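Local structure of putative amidohydrolase/peptidase (Burkholderia cenocepacia, 4WJB) at residues 50-55 and 181-186; 86-91 and 130-135; 213-218 and 359-364; 230-235 and 293-298; 270-275 and 301-306. The protein probably hydrolyses carbon-nitrogen bonds other than peptide bonds, as a zinc-dependent enzyme of the peptidase M20 family. One frame throughout, in Å; residues are numbered along the deposited sequence.

How the contacts relate
Contacts 1 and 2 sit in the catalytic part of the M20 fold, their centres 25 Å apart, and the chain between the halves of contact 1 contains all of contact 2. Contact 3 opens next, at the start of strand 217-234, and closes only at 359-364; contacts 4 and 5 both fall within that span, with alternating segments. Strand 217-234 serves contacts 3 and 4 and strand 289-302 serves contacts 4 and 5. The long strand thus runs from the catalytic sheet into the dimerisation domain, where contacts 4 and 5, with centres 23 Å apart, both touch the second subunit. Contacts 2 and 4 are farthest apart, their centres 53 Å from each other.

Contact 1 of 5, residues 50-55 and 181-186; sequences LDRESR and ERIGYA
R55 passes over one face of the Y185 ring, the two side chains running in opposite directions. R55 CG is anti to the carbonyl carbon (chi1 -70°), and from there the chain runs extended to NE, passing CD over the middle of the ring, 4.1 Å from CD to the Y185 centroid: a CH-pi contact. The guanidinium follows as a cation-pi partner, CZ 4.9 Å from the same Y185 centroid, but tilted 70° against the ring, which brings Y185 CD2 to its edge. Three partners fix this head group: NE makes a salt bridge to D51 OD2 at 3.1 Å, NH1 bonds to G75 O and NH2 to T139 OG1. Y185 OH is held by D56.

One turn earlier, R52 slides past I183, with R52 CG 3.8 Å from I183 CB. With chi1 at 176°, R52 swings CG away from its own N, and the bent chain lays the guanidinium over I183 CA. A water accepts from R52 NH1 and donates to R182 O. The like-charged R182 is nearby, but D49 pairs with it. G184, with positive phi, forms a Schellman motif at the C-terminal end of the helix that starts at 176, which packs on helix 49-64 in the M20 catalytic domain.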
# COMPACT_ATOMS: atom_id res chain seq x y z
N LEU A 50 22.22 28.25 18.05
CA LEU A 50 20.91 28.86 18.24
C LEU A 50 20.26 28.39 19.54
O LEU A 50 19.62 29.18 20.24
CB LEU A 50 20.00 28.56 17.05
CG LEU A 50 20.35 29.32 15.77
CD1 LEU A 50 19.57 28.79 14.58
CD2 LEU A 50 20.11 30.82 15.95
N ASP A 51 20.43 27.11 19.86
CA ASP A 51 19.93 26.58 21.12
C ASP A 51 20.68 27.24 22.28
O ASP A 51 20.07 27.61 23.29
CB ASP A 51 20.10 25.06 21.17
CG ASP A 51 19.48 24.44 22.41
OD1 ASP A 51 18.51 25.04 22.94
OD2 ASP A 51 19.93 23.36 22.85
N ARG A 52 21.99 27.37 22.12
CA ARG A 52 22.85 28.01 23.11
C ARG A 52 22.42 29.46 23.37
O ARG A 52 22.35 29.90 24.53
CB ARG A 52 24.31 27.98 22.63
CG ARG A 52 25.31 28.71 23.52
CD ARG A 52 26.54 29.06 22.69
NE ARG A 52 27.78 29.04 23.46
CZ ARG A 52 28.98 28.86 22.91
NH1 ARG A 52 29.10 28.67 21.60
NH2 ARG A 52 30.07 28.86 23.68
N GLU A 53 22.13 30.19 22.30
CA GLU A 53 21.69 31.57 22.43
C GLU A 53 20.38 31.64 23.20
O GLU A 53 20.20 32.50 24.06
CB GLU A 53 21.52 32.23 21.05
CG GLU A 53 21.11 33.69 21.13
CD GLU A 53 20.91 34.32 19.77
OE1 GLU A 53 21.15 33.64 18.74
OE2 GLU A 53 20.52 35.50 19.72
N SER A 54 19.48 30.71 22.90
CA SER A 54 18.20 30.62 23.59
C SER A 54 18.38 30.30 25.07
O SER A 54 17.72 30.89 25.94
CB SER A 54 17.32 29.55 22.93
OG SER A 54 16.09 29.43 23.61
N ARG A 55 19.28 29.37 25.36
CA ARG A 55 19.59 29.00 26.74
C ARG A 55 20.19 30.18 27.50
O ARG A 55 19.80 30.47 28.63
CB ARG A 55 20.55 27.80 26.76
CG ARG A 55 19.93 26.48 26.31
CD ARG A 55 21.00 25.47 25.89
NE ARG A 55 20.46 24.12 25.82
CZ ARG A 55 20.61 23.22 26.79
NH1 ARG A 55 21.28 23.52 27.89
NH2 ARG A 55 20.08 22.01 26.65
N GLU A 181 29.69 20.38 26.02
CA GLU A 181 30.95 21.01 26.37
C GLU A 181 31.24 22.20 25.46
O GLU A 181 31.73 23.23 25.91
CB GLU A 181 32.10 19.99 26.31
CG GLU A 181 33.42 20.51 26.85
CD GLU A 181 34.51 19.46 26.80
OE1 GLU A 181 34.23 18.32 26.37
OE2 GLU A 181 35.65 19.77 27.21
N ARG A 182 30.92 22.04 24.17
CA ARG A 182 31.17 23.08 23.18
C ARG A 182 30.41 24.37 23.50
O ARG A 182 30.97 25.47 23.41
CB ARG A 182 30.78 22.60 21.78
CG ARG A 182 31.15 23.56 20.67
CD ARG A 182 30.64 23.09 19.30
NE ARG A 182 29.18 23.12 19.22
CZ ARG A 182 28.47 24.20 18.93
NH1 ARG A 182 29.09 25.35 18.68
NH2 ARG A 182 27.14 24.15 18.88
N ILE A 183 29.14 24.25 23.87
CA ILE A 183 28.31 25.44 24.08
C ILE A 183 28.27 25.88 25.55
O ILE A 183 27.58 26.84 25.88
CB ILE A 183 26.87 25.22 23.59
CG1 ILE A 183 26.15 24.18 24.45
CG2 ILE A 183 26.86 24.83 22.12
CD1 ILE A 183 24.65 24.22 24.31
N GLY A 184 29.03 25.21 26.41
CA GLY A 184 29.19 25.65 27.78
C GLY A 184 28.09 25.22 28.73
O GLY A 184 27.85 25.88 29.75
N TYR A 185 27.42 24.12 28.41
CA TYR A 185 26.36 23.58 29.26
C TYR A 185 26.64 22.14 29.72
O TYR A 185 25.72 21.38 30.03
CB TYR A 185 25.01 23.66 28.54
CG TYR A 185 24.44 25.05 28.59
CD1 TYR A 185 24.78 25.99 27.62
CD2 TYR A 185 23.60 25.45 29.62
CE1 TYR A 185 24.27 27.28 27.67
CE2 TYR A 185 23.09 26.73 29.68
CZ TYR A 185 23.44 27.65 28.71
OH TYR A 185 22.94 28.93 28.77
N ALA A 186 27.92 21.77 29.76
CA ALA A 186 28.31 20.53 30.44
C ALA A 186 28.35 20.82 31.93
O ALA A 186 29.42 21.05 32.50
CB ALA A 186 29.65 20.03 29.94
O HOH W 1 31.78 27.30 21.61

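Contact 2 of 5, residues 86-91 and 130-135; sequences PDAAPV and ERPVDV. With SO4 (sulfate ion), chain F.
V91 O is gripped twice by the neighbouring strand: D134 N donates to it at 2.8 Å, and V133 CA adds a CH...O contact at 3.2 Å. This is the start of a parallel strand pair, 91-96 beside 133-138, in the sheet of the M20 catalytic domain. V91 N returns a bond to P132 O at 3.0 Å, arriving nearly along the C=O axis. V91 and V133 point to the same face, which helix 403-421 covers.

Before the strands begin, the two prolines pack together, with P90 CB 4.1 Å from P132 CG. The D134 carboxylate lies against the P90 ring through OD2, while its charge is met by R80 and R70. R131 leaves the backbone with chi1 -61°, CG turned away from C, and stretches along A89. NH1 donates to A89 O at 3.0 Å, in the carbonyl plane and on a lone pair, with the oxygen almost in the guanidinium plane; NE is taken by E423 O. A sulfate, probably from the crystallisation liquor, is modelled doubtfully close to R131, with a weak bond from NH2; R85 also bonds it. A89 N donates to sulfate O2 in a nearly straight bond, 3.1 Å, 170° at the hydrogen.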
# COMPACT_ATOMS: atom_id res chain seq x y z
N PRO A 86 14.88 26.49 52.25
CA PRO A 86 15.77 26.20 51.11
C PRO A 86 16.01 24.71 50.86
O PRO A 86 16.26 24.33 49.72
CB PRO A 86 17.09 26.89 51.50
CG PRO A 86 16.99 27.13 52.97
CD PRO A 86 15.54 27.35 53.25
N ASP A 87 15.94 23.89 51.90
CA ASP A 87 16.21 22.47 51.73
C ASP A 87 14.94 21.67 51.45
O ASP A 87 14.98 20.44 51.35
CB ASP A 87 16.93 21.91 52.96
CG ASP A 87 16.12 22.03 54.24
OD1 ASP A 87 15.14 22.81 54.26
OD2 ASP A 87 16.48 21.36 55.23
N ALA A 88 13.81 22.36 51.30
CA ALA A 88 12.55 21.70 50.96
C ALA A 88 12.55 21.20 49.51
O ALA A 88 13.17 21.80 48.64
CB ALA A 88 11.38 22.64 51.18
N ALA A 89 11.87 20.08 49.27
CA ALA A 89 11.70 19.58 47.91
C ALA A 89 11.03 20.64 47.05
O ALA A 89 10.03 21.24 47.46
CB ALA A 89 10.88 18.29 47.91
N PRO A 90 11.58 20.89 45.86
CA PRO A 90 11.08 21.99 45.02
C PRO A 90 9.82 21.64 44.26
O PRO A 90 9.51 20.46 44.02
CB PRO A 90 12.24 22.22 44.05
CG PRO A 90 12.83 20.86 43.88
CD PRO A 90 12.76 20.25 45.26
N VAL A 91 9.08 22.68 43.87
CA VAL A 91 8.09 22.56 42.82
C VAL A 91 8.80 22.93 41.52
O VAL A 91 9.47 23.96 41.46
CB VAL A 91 6.87 23.46 43.06
CG1 VAL A 91 5.93 23.41 41.85
CG2 VAL A 91 6.14 23.02 44.32
N GLU A 130 6.73 28.54 50.50
CA GLU A 130 7.37 27.62 51.43
C GLU A 130 8.51 26.88 50.74
O GLU A 130 9.61 26.75 51.29
CB GLU A 130 6.37 26.61 51.99
CG GLU A 130 5.52 27.17 53.11
CD GLU A 130 6.36 27.75 54.23
OE1 GLU A 130 6.22 28.96 54.51
OE2 GLU A 130 7.16 26.99 54.83
N ARG A 131 8.22 26.42 49.53
CA ARG A 131 9.15 25.62 48.75
C ARG A 131 9.80 26.44 47.65
O ARG A 131 9.16 27.31 47.07
CB ARG A 131 8.43 24.43 48.11
CG ARG A 131 7.84 23.51 49.13
CD ARG A 131 6.96 22.46 48.53
NE ARG A 131 6.44 21.62 49.60
CZ ARG A 131 7.13 20.64 50.17
NH1 ARG A 131 8.35 20.35 49.74
NH2 ARG A 131 6.59 19.94 51.16
N PRO A 132 11.07 26.14 47.36
CA PRO A 132 11.69 26.74 46.18
C PRO A 132 10.97 26.28 44.91
O PRO A 132 10.42 25.18 44.88
CB PRO A 132 13.13 26.20 46.22
CG PRO A 132 13.02 24.92 46.98
CD PRO A 132 11.96 25.18 48.02
N VAL A 133 10.98 27.13 43.89
CA VAL A 133 10.42 26.79 42.59
C VAL A 133 11.53 26.71 41.54
O VAL A 133 12.29 27.65 41.38
CB VAL A 133 9.38 27.84 42.15
CG1 VAL A 133 8.82 27.50 40.77
CG2 VAL A 133 8.27 27.95 43.18
N ASP A 134 11.62 25.57 40.86
CA ASP A 134 12.59 25.41 39.77
C ASP A 134 11.91 25.60 38.42
O ASP A 134 10.88 24.98 38.17
CB ASP A 134 13.24 24.02 39.80
CG ASP A 134 14.31 23.89 40.85
OD1 ASP A 134 14.92 24.91 41.22
OD2 ASP A 134 14.55 22.75 41.31
N VAL A 135 12.47 26.45 37.57
CA VAL A 135 12.03 26.51 36.17
C VAL A 135 13.09 25.83 35.33
O VAL A 135 14.27 26.20 35.40
CB VAL A 135 11.80 27.96 35.69
CG1 VAL A 135 11.31 27.97 34.24
CG2 VAL A 135 10.79 28.67 36.59
S SO4 F . 9.68 18.52 52.43
O1 SO4 F . 8.75 17.44 52.08
O2 SO4 F . 10.92 18.35 51.69
O3 SO4 F . 9.09 19.81 52.12
O4 SO4 F . 9.95 18.50 53.87

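Contact 3 of 5, residues 213-218 and 359-364; sequences AGKTIG and GLSHMD
H362 touches I217 through its CB, 3.9 Å from I217 CB, while its imidazole swings away. The ring receives L360 O at its edge, in its own plane, and the H362 side chain packs against R352, A355 and R356 of helix 345-357. The backbones pair beside it: I217 N donates to S361 O at 2.9 Å and M363 N to I217 O at 3.0 Å.

S361 grips the turn ahead of the strand. Its OG stands between the backbone N and the carbonyl carbon (chi1 63°), where T216 N donates to it at 2.8 Å and T216 OG1 bonds to it at 3.1 Å. K215 folds back through two kinks, at CB-CG and at CD-CE, and this sets NZ over H362 O at 3.3 Å, above the carbonyl plane. M363 crosses the lysine chain at about a right angle; its SD is 3.8 Å from both K215 CG and A213 CB. I217 CG1 meets L360 CD1, and helix 403-421 covers both residues. G214 and G359, each with positive phi, close the preceding helices in Schellman motifs. Both segments thus turn from a helix end into a parallel strand pair, 217-234 beside 362-367, in the M20 fold.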
# COMPACT_ATOMS: atom_id res chain seq x y z
N ALA A 213 -13.69 22.22 20.82
CA ALA A 213 -14.64 22.14 21.92
C ALA A 213 -14.89 23.52 22.51
O ALA A 213 -15.83 23.71 23.28
CB ALA A 213 -14.14 21.18 22.98
N GLY A 214 -14.06 24.48 22.14
CA GLY A 214 -14.19 25.84 22.64
C GLY A 214 -13.77 25.95 24.09
O GLY A 214 -14.32 26.76 24.85
N LYS A 215 -12.81 25.12 24.49
CA LYS A 215 -12.30 25.13 25.85
C LYS A 215 -10.88 25.67 25.85
O LYS A 215 -10.06 25.29 25.01
CB LYS A 215 -12.34 23.72 26.46
CG LYS A 215 -13.74 23.13 26.57
CD LYS A 215 -14.66 24.07 27.34
CE LYS A 215 -16.04 23.47 27.53
NZ LYS A 215 -15.98 22.26 28.40
N THR A 216 -10.59 26.56 26.80
CA THR A 216 -9.30 27.22 26.85
C THR A 216 -8.23 26.36 27.52
O THR A 216 -7.08 26.34 27.09
CB THR A 216 -9.42 28.57 27.59
OG1 THR A 216 -10.36 29.41 26.90
CG2 THR A 216 -8.08 29.26 27.67
N ILE A 217 -8.61 25.64 28.57
CA ILE A 217 -7.64 24.89 29.36
C ILE A 217 -7.87 23.38 29.30
O ILE A 217 -8.95 22.89 29.60
CB ILE A 217 -7.67 25.32 30.83
CG1 ILE A 217 -7.27 26.79 30.97
CG2 ILE A 217 -6.77 24.41 31.67
CD1 ILE A 217 -5.90 27.13 30.40
N GLY A 218 -6.83 22.64 28.92
CA GLY A 218 -6.88 21.20 28.98
C GLY A 218 -6.26 20.67 30.26
O GLY A 218 -5.06 20.83 30.49
N GLY A 359 -12.01 31.28 36.37
CA GLY A 359 -13.19 31.40 35.54
C GLY A 359 -12.92 31.01 34.10
O GLY A 359 -13.58 31.50 33.18
N LEU A 360 -11.95 30.13 33.90
CA LEU A 360 -11.55 29.72 32.56
C LEU A 360 -12.28 28.47 32.12
O LEU A 360 -12.47 27.54 32.91
CB LEU A 360 -10.03 29.50 32.51
CG LEU A 360 -9.18 30.76 32.62
CD1 LEU A 360 -7.70 30.41 32.81
CD2 LEU A 360 -9.38 31.63 31.38
N SER A 361 -12.70 28.43 30.86
CA SER A 361 -13.30 27.23 30.31
C SER A 361 -12.24 26.12 30.29
O SER A 361 -11.08 26.38 30.00
CB SER A 361 -13.84 27.47 28.90
OG SER A 361 -12.79 27.82 28.00
N HIS A 362 -12.66 24.90 30.62
CA HIS A 362 -11.71 23.81 30.74
C HIS A 362 -12.35 22.45 30.51
O HIS A 362 -13.57 22.30 30.60
CB HIS A 362 -11.05 23.84 32.13
CG HIS A 362 -12.01 23.64 33.25
ND1 HIS A 362 -12.27 22.41 33.81
CD2 HIS A 362 -12.79 24.53 33.92
CE1 HIS A 362 -13.16 22.55 34.78
NE2 HIS A 362 -13.49 23.82 34.86
N MET A 363 -11.53 21.45 30.22
CA MET A 363 -11.98 20.08 30.09
C MET A 363 -10.83 19.12 30.33
O MET A 363 -9.67 19.48 30.13
CB MET A 363 -12.60 19.83 28.71
CG MET A 363 -11.63 20.08 27.56
SD MET A 363 -12.33 19.70 25.93
CE MET A 363 -12.36 17.91 25.97
N ASP A 364 -11.14 17.90 30.76
CA ASP A 364 -10.13 16.86 30.87
C ASP A 364 -9.68 16.42 29.48
O ASP A 364 -10.47 16.36 28.54
CB ASP A 364 -10.67 15.66 31.66
CG ASP A 364 -10.78 15.93 33.15
OD1 ASP A 364 -10.66 17.10 33.57
OD2 ASP A 364 -10.98 14.96 33.91

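Contact 4 of 5, residues 230-235 and 293-298; sequences EVTLTG and GCFFTV
E230 crosses the F295 side chain obliquely, touching the CE1-CZ end of the ring from CB to its tip. Its CB starts 3.7 Å from F295 CE1, CG stays beside the same carbon, and CD arrives at the ring's edge, in the ring plane. The carboxylate stands nearly upright to that plane, at 81°; OE1 remains on the CE1 side, and OE2 is 4.1 Å from F295 CZ. OE2 also forms a salt bridge with R287 of the second subunit. T232 approaches the same ring at about a right angle, with OG1 at its edge near CD1.

On the other face of the sheet, V231 and F296 lie side by side. F296 CG sits between its backbone N and carbonyl carbon (chi1 65°), which swings the ring under V231: CB stands over one face, offset toward the rim, and V231 CG1 is 3.5 Å from F296 CZ. L233 takes the edge, its CD1 4.0 Å from F296 CE1. Helix 251-268 packs against C294 and F296, and helix 305-326 against V231 and V298.

Between the faces runs a regular antiparallel pairing, with strand axes 4.8 Å apart. V231 N donates to F296 O at 2.9 Å, and F296 N answers to V231 O; L233 N donates to C294 O at 2.9 Å in an almost straight bond (175°), and C294 N returns one to L233 O. R287 of the second subunit reaches the E230/T297 face, while helices pack on the V231/F296 face, as in the M20 dimerisation domain.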
# COMPACT_ATOMS: atom_id res chain seq x y z
N GLU A 230 2.62 -5.58 13.64
CA GLU A 230 2.82 -5.81 12.22
C GLU A 230 2.03 -7.05 11.83
O GLU A 230 2.08 -8.07 12.52
CB GLU A 230 4.31 -5.99 11.90
CG GLU A 230 5.10 -4.70 12.02
CD GLU A 230 6.56 -4.88 11.67
OE1 GLU A 230 7.02 -6.04 11.62
OE2 GLU A 230 7.25 -3.86 11.46
N VAL A 231 1.29 -6.95 10.73
CA VAL A 231 0.44 -8.04 10.27
C VAL A 231 0.76 -8.40 8.83
O VAL A 231 0.77 -7.54 7.95
CB VAL A 231 -1.05 -7.68 10.38
CG1 VAL A 231 -1.90 -8.82 9.82
CG2 VAL A 231 -1.43 -7.38 11.82
N THR A 232 1.01 -9.68 8.59
CA THR A 232 1.22 -10.17 7.23
C THR A 232 0.15 -11.18 6.85
O THR A 232 -0.02 -12.20 7.51
CB THR A 232 2.61 -10.82 7.07
OG1 THR A 232 3.62 -9.82 7.20
CG2 THR A 232 2.73 -11.47 5.70
N LEU A 233 -0.58 -10.87 5.78
CA LEU A 233 -1.56 -11.80 5.24
C LEU A 233 -1.01 -12.47 3.99
O LEU A 233 -0.47 -11.80 3.11
CB LEU A 233 -2.87 -11.07 4.91
CG LEU A 233 -3.67 -10.58 6.10
CD1 LEU A 233 -4.88 -9.80 5.63
CD2 LEU A 233 -4.09 -11.75 6.97
N THR A 234 -1.14 -13.79 3.92
CA THR A 234 -0.60 -14.55 2.81
C THR A 234 -1.71 -15.23 2.02
O THR A 234 -2.47 -16.03 2.56
CB THR A 234 0.41 -15.60 3.28
OG1 THR A 234 1.49 -14.96 3.95
CG2 THR A 234 0.94 -16.40 2.10
N GLY A 235 -1.80 -14.88 0.74
CA GLY A 235 -2.79 -15.48 -0.14
C GLY A 235 -2.13 -16.17 -1.31
O GLY A 235 -1.07 -16.77 -1.18
N GLY A 293 -0.08 -11.28 -1.33
CA GLY A 293 0.56 -10.88 -0.09
C GLY A 293 0.21 -9.47 0.31
O GLY A 293 0.05 -8.58 -0.53
N CYS A 294 0.07 -9.25 1.61
CA CYS A 294 -0.22 -7.91 2.08
C CYS A 294 0.28 -7.68 3.51
O CYS A 294 -0.10 -8.39 4.43
CB CYS A 294 -1.71 -7.62 2.00
SG CYS A 294 -2.09 -5.86 2.22
N PHE A 295 1.14 -6.69 3.65
CA PHE A 295 1.66 -6.28 4.95
C PHE A 295 1.00 -4.98 5.37
O PHE A 295 0.80 -4.09 4.54
CB PHE A 295 3.19 -6.13 4.89
CG PHE A 295 3.79 -5.34 6.03
CD1 PHE A 295 4.15 -5.97 7.21
CD2 PHE A 295 4.00 -3.98 5.91
CE1 PHE A 295 4.71 -5.25 8.26
CE2 PHE A 295 4.56 -3.25 6.96
CZ PHE A 295 4.91 -3.89 8.13
N PHE A 296 0.64 -4.87 6.64
CA PHE A 296 0.14 -3.60 7.18
C PHE A 296 0.38 -3.48 8.67
O PHE A 296 0.56 -4.49 9.37
CB PHE A 296 -1.35 -3.41 6.86
CG PHE A 296 -2.26 -4.41 7.52
CD1 PHE A 296 -2.56 -5.61 6.89
CD2 PHE A 296 -2.83 -4.14 8.76
CE1 PHE A 296 -3.40 -6.53 7.50
CE2 PHE A 296 -3.67 -5.06 9.37
CZ PHE A 296 -3.95 -6.26 8.73
N THR A 297 0.41 -2.25 9.16
CA THR A 297 0.66 -1.99 10.57
C THR A 297 -0.62 -1.65 11.31
O THR A 297 -1.59 -1.17 10.72
CB THR A 297 1.65 -0.83 10.76
OG1 THR A 297 1.10 0.36 10.17
CG2 THR A 297 2.99 -1.15 10.10
N VAL A 298 -0.62 -1.90 12.62
CA VAL A 298 -1.72 -1.50 13.48
C VAL A 298 -1.15 -0.85 14.73
O VAL A 298 -0.18 -1.34 15.30
CB VAL A 298 -2.62 -2.69 13.88
CG1 VAL A 298 -3.78 -2.21 14.73
CG2 VAL A 298 -3.13 -3.42 12.65

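Contact 5 of 5, residues 270-275 and 301-306; sequences APDARA and RHPDDA. With SO4 (sulfate ion), chain G.
R274 and R301 form a hydrogen-bonded antiparallel pair near the open end of the hairpin of strands 274-283 and 289-302, in the M20 dimerisation domain. R274 N donates to R301 O at 2.7 Å and R301 N to R274 O at 2.8 Å, so the N and O of both residues are paired with each other; the side chains touch only at their roots.

R274, bent at chi2 (-75°), gives NE to G241 O of the second subunit, while NH1 makes weak bonds to P271 O and A273 O. R301 runs extended to NE, which E299 meets in a salt bridge. NH2 donates to O1 of a sulfate, probably from the crystallisation liquor, at 3.0 Å, and NH1 adds weaker bonds. N288 and H239 of the second subunit bind the same ion, so in this crystal it bridges the two subunits.

Next to this pair, H302 packs on the turn at D272 and A273, its CD2 3.4 Å from A273 N. NE2 and D272 N share a water, which accepts from D272 N. ND1 accepts from D304 N at 2.9 Å, and D304 N-caps helix 305-326, its OD1 taking the bond of A306 N at 2.8 Å from above the carboxylate plane.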
# COMPACT_ATOMS: atom_id res chain seq x y z
N ALA A 270 -14.48 4.97 22.05
CA ALA A 270 -14.47 6.43 22.08
C ALA A 270 -14.71 6.91 23.50
O ALA A 270 -15.34 6.21 24.30
CB ALA A 270 -15.53 6.98 21.13
N PRO A 271 -14.23 8.12 23.84
CA PRO A 271 -13.54 9.08 22.97
C PRO A 271 -12.02 8.97 22.94
O PRO A 271 -11.39 9.65 22.13
CB PRO A 271 -13.95 10.42 23.58
CG PRO A 271 -13.98 10.12 25.05
CD PRO A 271 -14.51 8.70 25.16
N ASP A 272 -11.43 8.15 23.80
CA ASP A 272 -9.98 8.23 24.00
C ASP A 272 -9.15 7.22 23.21
O ASP A 272 -7.94 7.37 23.08
CB ASP A 272 -9.65 8.11 25.49
CG ASP A 272 -10.11 9.32 26.28
OD1 ASP A 272 -10.12 10.43 25.70
OD2 ASP A 272 -10.47 9.17 27.46
N ALA A 273 -9.80 6.19 22.67
CA ALA A 273 -9.07 5.22 21.88
C ALA A 273 -8.55 5.83 20.58
O ALA A 273 -9.23 6.64 19.95
CB ALA A 273 -9.94 4.01 21.57
N ARG A 274 -7.33 5.46 20.21
CA ARG A 274 -6.81 5.73 18.87
C ARG A 274 -6.51 4.39 18.21
O ARG A 274 -5.78 3.58 18.76
CB ARG A 274 -5.55 6.60 18.92
CG ARG A 274 -5.70 7.87 19.76
CD ARG A 274 -6.52 8.93 19.05
NE ARG A 274 -6.48 10.20 19.77
CZ ARG A 274 -7.36 10.55 20.72
NH1 ARG A 274 -8.35 9.74 21.04
NH2 ARG A 274 -7.24 11.73 21.32
N ALA A 275 -7.07 4.16 17.02
CA ALA A 275 -6.82 2.91 16.31
C ALA A 275 -6.53 3.23 14.86
O ALA A 275 -7.35 3.85 14.19
CB ALA A 275 -8.00 1.98 16.43
N ARG A 301 -3.82 3.29 20.77
CA ARG A 301 -3.42 4.20 21.84
C ARG A 301 -4.61 4.51 22.75
O ARG A 301 -5.72 4.75 22.26
CB ARG A 301 -2.83 5.50 21.27
CG ARG A 301 -1.67 5.28 20.32
CD ARG A 301 -0.86 6.54 20.09
NE ARG A 301 0.01 6.40 18.93
CZ ARG A 301 1.10 7.12 18.72
NH1 ARG A 301 1.47 8.05 19.60
NH2 ARG A 301 1.84 6.91 17.64
N HIS A 302 -4.37 4.48 24.06
CA HIS A 302 -5.42 4.68 25.06
C HIS A 302 -4.79 4.88 26.44
O HIS A 302 -3.77 4.26 26.74
CB HIS A 302 -6.37 3.48 25.09
CG HIS A 302 -7.69 3.77 25.75
ND1 HIS A 302 -7.88 3.66 27.11
CD2 HIS A 302 -8.88 4.15 25.23
CE1 HIS A 302 -9.13 3.97 27.40
NE2 HIS A 302 -9.76 4.27 26.28
N PRO A 303 -5.40 5.73 27.27
CA PRO A 303 -4.85 5.97 28.62
C PRO A 303 -5.05 4.80 29.58
O PRO A 303 -4.50 4.82 30.68
CB PRO A 303 -5.65 7.19 29.10
CG PRO A 303 -6.94 7.12 28.34
CD PRO A 303 -6.55 6.60 26.98
N ASP A 304 -5.83 3.81 29.18
CA ASP A 304 -6.15 2.68 30.06
C ASP A 304 -5.54 1.39 29.52
O ASP A 304 -5.88 0.95 28.42
CB ASP A 304 -7.67 2.53 30.20
CG ASP A 304 -8.08 1.54 31.29
OD1 ASP A 304 -7.27 0.66 31.66
OD2 ASP A 304 -9.23 1.63 31.76
N ASP A 305 -4.66 0.77 30.30
CA ASP A 305 -4.00 -0.46 29.86
C ASP A 305 -4.99 -1.62 29.72
O ASP A 305 -4.78 -2.52 28.90
CB ASP A 305 -2.88 -0.85 30.83
CG ASP A 305 -1.54 -0.98 30.13
OD1 ASP A 305 -1.48 -0.77 28.90
OD2 ASP A 305 -0.54 -1.29 30.81
N ALA A 306 -6.04 -1.61 30.53
CA ALA A 306 -7.08 -2.64 30.45
C ALA A 306 -7.78 -2.58 29.10
O ALA A 306 -8.06 -3.62 28.49
CB ALA A 306 -8.08 -2.49 31.58
S SO4 G . 4.71 9.10 18.34
O1 SO4 G . 4.10 8.82 17.05
O2 SO4 G . 4.65 7.90 19.18
O3 SO4 G . 6.11 9.48 18.15
O4 SO4 G . 4.01 10.19 19.00
O HOH W 2 -12.27 6.02 25.82